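Local coordinates for ESX-5 secretion-associated protein EspG5 (PDB 6VJ5), which acts as a specific cytoplasmic chaperone for its cognate PE/PPE proteins, preventing aggregation of their dimers, and is required for secretion of LipY and PE31/PPE18, at residues Asp156-Ile161 against Leu242-Gly247. Sequence-based numbering, arbitrary orientation.
Sequences DGLESI and LSLKDG
L158, on helix 147-159, reaches strand 234-247 with its two methyl branches, and each meets a different kind of neighbour. CD2 lies against L244, 3.9 Å from its CD1 and 4.1 Å from its CB, the two leucines meeting at an oblique angle. CD1 turns instead to the carboxylate of D246, coming within 4.3 Å of OD2, a loose approach with no hydrogen bond. The extended first torsion of L158, with CG opposite the backbone N (chi1 -179°), carries CG out toward the strand, and chi2 (48°) then sets CD2 at L244 and CD1 toward D246, two residues apart on one face of the strand. A221 and V223 on strand 221-231 add to the apolar surroundings of L158.

Charge is settled one shell further out. D246 OD1 forms a salt bridge with R251, OD2 is hydrogen-bonded to H162 ND1, and E159 shares the same arginine. This common partner probably offsets the repulsion between the carboxylates, whose E159 OE1 and D246 OD2 stand 6.2 Å apart. S160 OG donates to G157 O at 2.6 Å, with the donor tilted 34° from the carbonyl plane. The contact thus illustrates how a helix is seated on an antiparallel sheet, here the large central sheet of the EspG fold: a leucine pair supplies the apolar touch, and R251 pairs with the carboxylates of D246 and E159 beside it.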
loop_
_atom_site.group_PDB
_atom_site.type_symbol
_atom_site.label_atom_id
_atom_site.label_comp_id
_atom_site.label_asym_id
_atom_site.label_seq_id
_atom_site.Cartn_x
_atom_site.Cartn_y
_atom_site.Cartn_z
ATOM N N ASP C 156 -31.817 -15.437 -11.861
ATOM C CA ASP C 156 -31.821 -16.404 -10.770
ATOM C C ASP C 156 -31.260 -15.791 -9.493
ATOM O O ASP C 156 -31.793 -16.014 -8.400
ATOM C CB ASP C 156 -31.029 -17.647 -11.164
ATOM C CG ASP C 156 -31.922 -18.765 -11.675
ATOM O OD1 ASP C 156 -33.114 -18.507 -11.952
ATOM O OD2 ASP C 156 -31.433 -19.907 -11.785
ATOM N N GLY C 157 -30.184 -15.013 -9.611
ATOM C CA GLY C 157 -29.643 -14.343 -8.438
ATOM C C GLY C 157 -30.608 -13.315 -7.871
ATOM O O GLY C 157 -30.712 -13.141 -6.654
ATOM N N LEU C 158 -31.322 -12.615 -8.750
ATOM C CA LEU C 158 -32.261 -11.596 -8.297
ATOM C C LEU C 158 -33.471 -12.229 -7.620
ATOM O O LEU C 158 -33.860 -11.822 -6.518
ATOM C CB LEU C 158 -32.681 -10.725 -9.477
ATOM C CG LEU C 158 -33.651 -9.589 -9.163
ATOM C CD1 LEU C 158 -33.181 -8.807 -7.949
ATOM C CD2 LEU C 158 -33.792 -8.671 -10.368
ATOM N N GLU C 159 -34.068 -13.243 -8.255
ATOM C CA GLU C 159 -35.202 -13.926 -7.639
ATOM C C GLU C 159 -34.822 -14.547 -6.299
ATOM O O GLU C 159 -35.667 -14.653 -5.403
ATOM C CB GLU C 159 -35.749 -15.004 -8.578
ATOM C CG GLU C 159 -36.269 -14.487 -9.921
ATOM C CD GLU C 159 -37.662 -13.886 -9.835
ATOM O OE1 GLU C 159 -38.156 -13.686 -8.711
ATOM O OE2 GLU C 159 -38.270 -13.617 -10.896
ATOM N N SER C 160 -33.565 -14.963 -6.134
ATOM C CA SER C 160 -33.144 -15.514 -4.851
ATOM C C SER C 160 -33.183 -14.484 -3.731
ATOM O O SER C 160 -33.113 -14.870 -2.560
ATOM C CB SER C 160 -31.732 -16.102 -4.949
ATOM O OG SER C 160 -30.748 -15.084 -4.980
ATOM N N ILE C 161 -33.286 -13.202 -4.056
ATOM C CA ILE C 161 -33.422 -12.142 -3.073
ATOM C C ILE C 161 -34.881 -11.763 -2.869
ATOM O O ILE C 161 -35.343 -11.639 -1.737
ATOM C CB ILE C 161 -32.583 -10.915 -3.494
ATOM C CG1 ILE C 161 -31.096 -11.265 -3.524
ATOM C CG2 ILE C 161 -32.844 -9.750 -2.554
ATOM C CD1 ILE C 161 -30.245 -10.221 -4.210
ATOM N N LEU C 242 -27.193 -2.248 -17.573
ATOM C CA LEU C 242 -28.537 -2.764 -17.357
ATOM C C LEU C 242 -28.866 -2.656 -15.876
ATOM O O LEU C 242 -28.191 -3.273 -15.045
ATOM C CB LEU C 242 -28.674 -4.216 -17.814
ATOM C CG LEU C 242 -29.991 -4.896 -17.422
ATOM C CD1 LEU C 242 -31.177 -4.216 -18.093
ATOM C CD2 LEU C 242 -29.953 -6.384 -17.767
ATOM N N SER C 243 -29.910 -1.902 -15.550
ATOM C CA SER C 243 -30.400 -1.786 -14.183
ATOM C C SER C 243 -31.787 -2.412 -14.093
ATOM O O SER C 243 -32.703 -2.007 -14.817
ATOM C CB SER C 243 -30.442 -0.323 -13.740
ATOM O OG SER C 243 -31.012 -0.213 -12.450
ATOM N N LEU C 244 -31.936 -3.388 -13.203
ATOM C CA LEU C 244 -33.228 -3.952 -12.850
ATOM C C LEU C 244 -33.611 -3.472 -11.458
ATOM O O LEU C 244 -32.768 -3.436 -10.555
ATOM C CB LEU C 244 -33.198 -5.478 -12.866
ATOM C CG LEU C 244 -32.649 -6.150 -14.121
ATOM C CD1 LEU C 244 -32.862 -7.656 -13.999
ATOM C CD2 LEU C 244 -33.303 -5.619 -15.368
ATOM N N LYS C 245 -34.885 -3.113 -11.285
ATOM C CA LYS C 245 -35.380 -2.617 -10.008
ATOM C C LYS C 245 -36.754 -3.197 -9.711
ATOM O O LYS C 245 -37.598 -3.300 -10.606
ATOM C CB LYS C 245 -35.472 -1.087 -10.002
ATOM C CG LYS C 245 -34.161 -0.374 -10.284
ATOM C CD LYS C 245 -34.372 1.130 -10.386
ATOM C CE LYS C 245 -33.092 1.847 -10.778
ATOM N NZ LYS C 245 -32.031 1.699 -9.744
ATOM N N ASP C 246 -36.977 -3.539 -8.440
ATOM C CA ASP C 246 -38.216 -4.165 -7.978
ATOM C C ASP C 246 -39.024 -3.175 -7.143
ATOM O O ASP C 246 -38.728 -2.958 -5.965
ATOM C CB ASP C 246 -37.922 -5.413 -7.147
ATOM C CG ASP C 246 -37.493 -6.580 -7.982
ATOM O OD1 ASP C 246 -37.322 -6.392 -9.201
ATOM O OD2 ASP C 246 -37.336 -7.688 -7.423
ATOM N N GLY C 247 -40.071 -2.606 -7.742
ATOM C CA GLY C 247 -40.982 -1.727 -7.047
ATOM C C GLY C 247 -42.348 -2.363 -6.824
ATOM O O GLY C 247 -42.649 -3.451 -7.313
#